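Local coordinates for glucosamine-6-phosphate deaminase (Thermotoga maritima, PDB 1J5X), which belongs to the SIS family and carries a SIS domain, an alpha/beta fold of parallel strands flanked by helices, at residues T110-N120 with T134-S145. Sequence-based numbering, arbitrary orientation.
Sequences TGNTTEVLLAN and TIEEESRLAKES
Two side-chain donors converge on the backbone O of Glu-144: Asn-120 ND2, at 3.0 Å, and Lys-124 NZ. The first bond is nearly straight at its hydrogen (167°) and lies in the amide plane, yet ND2 stands above the carbonyl plane of Glu-144, not on a lone pair. With Asn-120 OD1 bound to Thr-130 OG1, both ends of the amide are engaged, which would fix its rotation. In this alpha/beta SIS domain, with its parallel sheet, helix 114-125, through its 114-120 portion, and helix 140-144 follow the adjacent strands 102-107 and 128-134 and run side by side, the axes of these short segments 10° from parallel.

At their N-terminal ends the preceding loop of one helix meets the first turn of the other. Gly-111 O takes the N-H of Leu-141 at 2.9 Å, in the carbonyl plane, while Asn-112 OD1 takes that of Arg-140 N, also at 2.9 Å. Asn-112 CG lies anti to the carbonyl carbon (chi1 -72°), which brings OD1 to this helix start. Ser-139 OG caps the same turn by accepting from Ala-142 N. Gly-111 has a positive phi, which favours glycine, and its CA lies 3.4 Å from Ser-139 OG.

Between these polar ends, Leu-117 CD2 comes 3.6 Å from Leu-141 N, and Val-116 CG1 touches Leu-141 CD2. Arg-140, bent at chi3, holds the Glu-144 carboxylate side-on in a salt bridge, NE to OE2 at 2.7 Å and NH2 to OE1 at 2.9 Å. One face of this guanidinium is covered by Leu-117 CD1, 3.3 Å from Arg-140 NE and offset toward the rim.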
# COMPACT_ATOMS: atom_id res chain seq x y z
N THR A 110 8.07 -9.14 9.09
CA THR A 110 9.03 -10.10 9.73
C THR A 110 8.46 -10.65 11.03
O THR A 110 8.90 -11.69 11.55
CB THR A 110 10.43 -9.45 10.05
OG1 THR A 110 10.25 -8.44 11.05
CG2 THR A 110 11.09 -8.86 8.79
N GLY A 111 7.46 -9.94 11.56
CA GLY A 111 6.81 -10.36 12.81
C GLY A 111 7.61 -10.04 14.08
O GLY A 111 7.22 -10.39 15.16
N ASN A 112 8.72 -9.34 13.93
CA ASN A 112 9.54 -9.07 15.10
C ASN A 112 9.76 -7.56 15.36
O ASN A 112 10.55 -7.17 16.24
CB ASN A 112 10.89 -9.82 14.95
CG ASN A 112 10.73 -11.33 15.14
OD1 ASN A 112 9.88 -11.74 16.07
ND2 ASN A 112 11.42 -12.13 14.46
N THR A 113 9.01 -6.72 14.63
CA THR A 113 9.10 -5.25 14.78
C THR A 113 8.76 -4.87 16.22
O THR A 113 7.65 -5.11 16.71
CB THR A 113 8.12 -4.57 13.78
OG1 THR A 113 8.39 -5.09 12.48
CG2 THR A 113 8.33 -3.07 13.76
N THR A 114 9.75 -4.31 16.92
CA THR A 114 9.57 -4.00 18.33
C THR A 114 8.32 -3.19 18.67
O THR A 114 7.59 -3.55 19.59
CB THR A 114 10.77 -3.27 18.90
OG1 THR A 114 12.00 -3.97 18.57
CG2 THR A 114 10.63 -3.23 20.40
N GLU A 115 8.10 -2.13 17.91
CA GLU A 115 6.93 -1.28 18.16
C GLU A 115 5.61 -2.04 18.02
O GLU A 115 4.67 -1.78 18.74
CB GLU A 115 7.00 -0.11 17.18
CG GLU A 115 8.08 0.88 17.55
CD GLU A 115 8.42 1.75 16.37
OE1 GLU A 115 7.53 2.59 16.02
OE2 GLU A 115 9.49 1.60 15.74
N VAL A 116 5.56 -3.02 17.10
CA VAL A 116 4.32 -3.76 16.86
C VAL A 116 4.10 -4.72 18.00
O VAL A 116 2.97 -4.95 18.41
CB VAL A 116 4.38 -4.49 15.48
CG1 VAL A 116 3.08 -5.33 15.23
CG2 VAL A 116 4.52 -3.46 14.40
N LEU A 117 5.21 -5.32 18.50
CA LEU A 117 5.08 -6.22 19.63
C LEU A 117 4.70 -5.45 20.91
O LEU A 117 3.92 -5.91 21.76
CB LEU A 117 6.41 -7.00 19.83
CG LEU A 117 6.55 -8.01 18.68
CD1 LEU A 117 8.02 -8.60 18.77
CD2 LEU A 117 5.49 -9.10 18.81
N LEU A 118 5.24 -4.24 21.05
CA LEU A 118 4.86 -3.47 22.23
C LEU A 118 3.39 -3.10 22.11
O LEU A 118 2.65 -3.14 23.10
CB LEU A 118 5.67 -2.19 22.33
CG LEU A 118 7.16 -2.46 22.69
CD1 LEU A 118 7.99 -1.19 22.49
CD2 LEU A 118 7.23 -2.92 24.14
N ALA A 119 2.99 -2.70 20.91
CA ALA A 119 1.58 -2.34 20.69
C ALA A 119 0.66 -3.52 21.00
O ALA A 119 -0.40 -3.38 21.60
CB ALA A 119 1.38 -1.83 19.19
N ASN A 120 1.05 -4.72 20.54
CA ASN A 120 0.28 -5.91 20.78
C ASN A 120 0.08 -6.11 22.28
O ASN A 120 -1.01 -6.41 22.76
CB ASN A 120 1.04 -7.13 20.16
CG ASN A 120 0.30 -8.43 20.35
OD1 ASN A 120 -0.87 -8.57 19.93
ND2 ASN A 120 0.99 -9.44 20.97
N THR A 134 1.51 -11.43 9.53
CA THR A 134 2.96 -11.47 9.30
C THR A 134 3.23 -12.55 8.25
O THR A 134 2.33 -13.35 7.94
CB THR A 134 3.68 -11.92 10.64
OG1 THR A 134 5.10 -12.03 10.42
CG2 THR A 134 3.16 -13.16 11.11
N ILE A 135 4.43 -12.56 7.67
CA ILE A 135 4.71 -13.65 6.72
C ILE A 135 5.64 -14.67 7.39
O ILE A 135 6.03 -15.65 6.77
CB ILE A 135 5.38 -13.18 5.36
CG1 ILE A 135 6.77 -12.59 5.57
CG2 ILE A 135 4.50 -12.14 4.71
CD1 ILE A 135 7.38 -12.17 4.26
N GLU A 136 5.92 -14.48 8.68
CA GLU A 136 6.87 -15.37 9.40
C GLU A 136 6.20 -16.14 10.51
O GLU A 136 5.90 -15.59 11.55
CB GLU A 136 8.02 -14.52 9.96
CG GLU A 136 8.97 -13.95 8.93
CD GLU A 136 9.75 -15.02 8.17
OE1 GLU A 136 9.79 -16.18 8.62
OE2 GLU A 136 10.32 -14.66 7.13
N GLU A 137 5.96 -17.45 10.29
CA GLU A 137 5.25 -18.28 11.26
C GLU A 137 5.91 -18.50 12.61
O GLU A 137 5.24 -18.85 13.58
CB GLU A 137 4.91 -19.66 10.65
CG GLU A 137 6.18 -20.56 10.49
CD GLU A 137 5.92 -21.90 9.81
OE1 GLU A 137 4.74 -22.15 9.43
OE2 GLU A 137 6.89 -22.69 9.67
N GLU A 138 7.22 -18.29 12.70
CA GLU A 138 7.92 -18.50 13.95
C GLU A 138 8.21 -17.17 14.66
O GLU A 138 8.91 -17.15 15.68
CB GLU A 138 9.26 -19.23 13.69
CG GLU A 138 9.01 -20.57 13.06
CD GLU A 138 10.27 -21.40 12.88
OE1 GLU A 138 11.38 -20.79 12.72
OE2 GLU A 138 10.10 -22.64 12.85
N SER A 139 7.67 -16.07 14.12
CA SER A 139 7.96 -14.75 14.71
C SER A 139 7.20 -14.52 16.00
O SER A 139 6.25 -15.21 16.33
CB SER A 139 7.62 -13.61 13.72
OG SER A 139 6.20 -13.59 13.53
N ARG A 140 7.70 -13.55 16.76
CA ARG A 140 7.06 -13.21 18.01
C ARG A 140 5.58 -12.78 17.74
O ARG A 140 4.70 -13.11 18.52
CB ARG A 140 7.81 -12.06 18.68
CG ARG A 140 9.16 -12.53 19.30
CD ARG A 140 9.76 -11.45 20.16
NE ARG A 140 8.73 -10.93 21.05
CZ ARG A 140 8.90 -9.88 21.87
NH1 ARG A 140 10.07 -9.26 21.90
NH2 ARG A 140 7.88 -9.45 22.62
N LEU A 141 5.33 -12.03 16.66
CA LEU A 141 3.89 -11.65 16.41
C LEU A 141 3.02 -12.90 16.17
O LEU A 141 1.87 -13.00 16.62
CB LEU A 141 3.81 -10.66 15.23
CG LEU A 141 2.38 -10.05 15.02
CD1 LEU A 141 2.00 -9.33 16.27
CD2 LEU A 141 2.33 -9.10 13.81
N ALA A 142 3.58 -13.89 15.46
CA ALA A 142 2.82 -15.11 15.21
C ALA A 142 2.54 -15.82 16.52
O ALA A 142 1.46 -16.39 16.73
CB ALA A 142 3.60 -16.08 14.23
N LYS A 143 3.50 -15.74 17.43
CA LYS A 143 3.35 -16.44 18.70
C LYS A 143 2.68 -15.64 19.81
O LYS A 143 2.12 -16.25 20.72
CB LYS A 143 4.75 -16.90 19.18
CG LYS A 143 5.34 -18.01 18.33
CD LYS A 143 6.89 -18.15 18.54
CE LYS A 143 7.40 -19.53 17.97
NZ LYS A 143 8.91 -19.57 17.91
N GLU A 144 2.68 -14.29 19.72
CA GLU A 144 2.12 -13.43 20.80
C GLU A 144 0.76 -12.77 20.53
O GLU A 144 0.14 -12.24 21.46
CB GLU A 144 3.15 -12.38 21.16
CG GLU A 144 4.34 -12.99 21.95
CD GLU A 144 5.58 -12.10 21.97
OE1 GLU A 144 5.43 -10.87 22.13
OE2 GLU A 144 6.74 -12.63 21.81
N SER A 145 0.32 -12.82 19.29
CA SER A 145 -0.97 -12.22 18.97
C SER A 145 -2.02 -13.25 19.37
O SER A 145 -1.72 -14.45 19.48
CB SER A 145 -1.06 -11.90 17.48
OG SER A 145 -0.92 -13.08 16.66
O HOH W 1 3.62 -8.94 22.01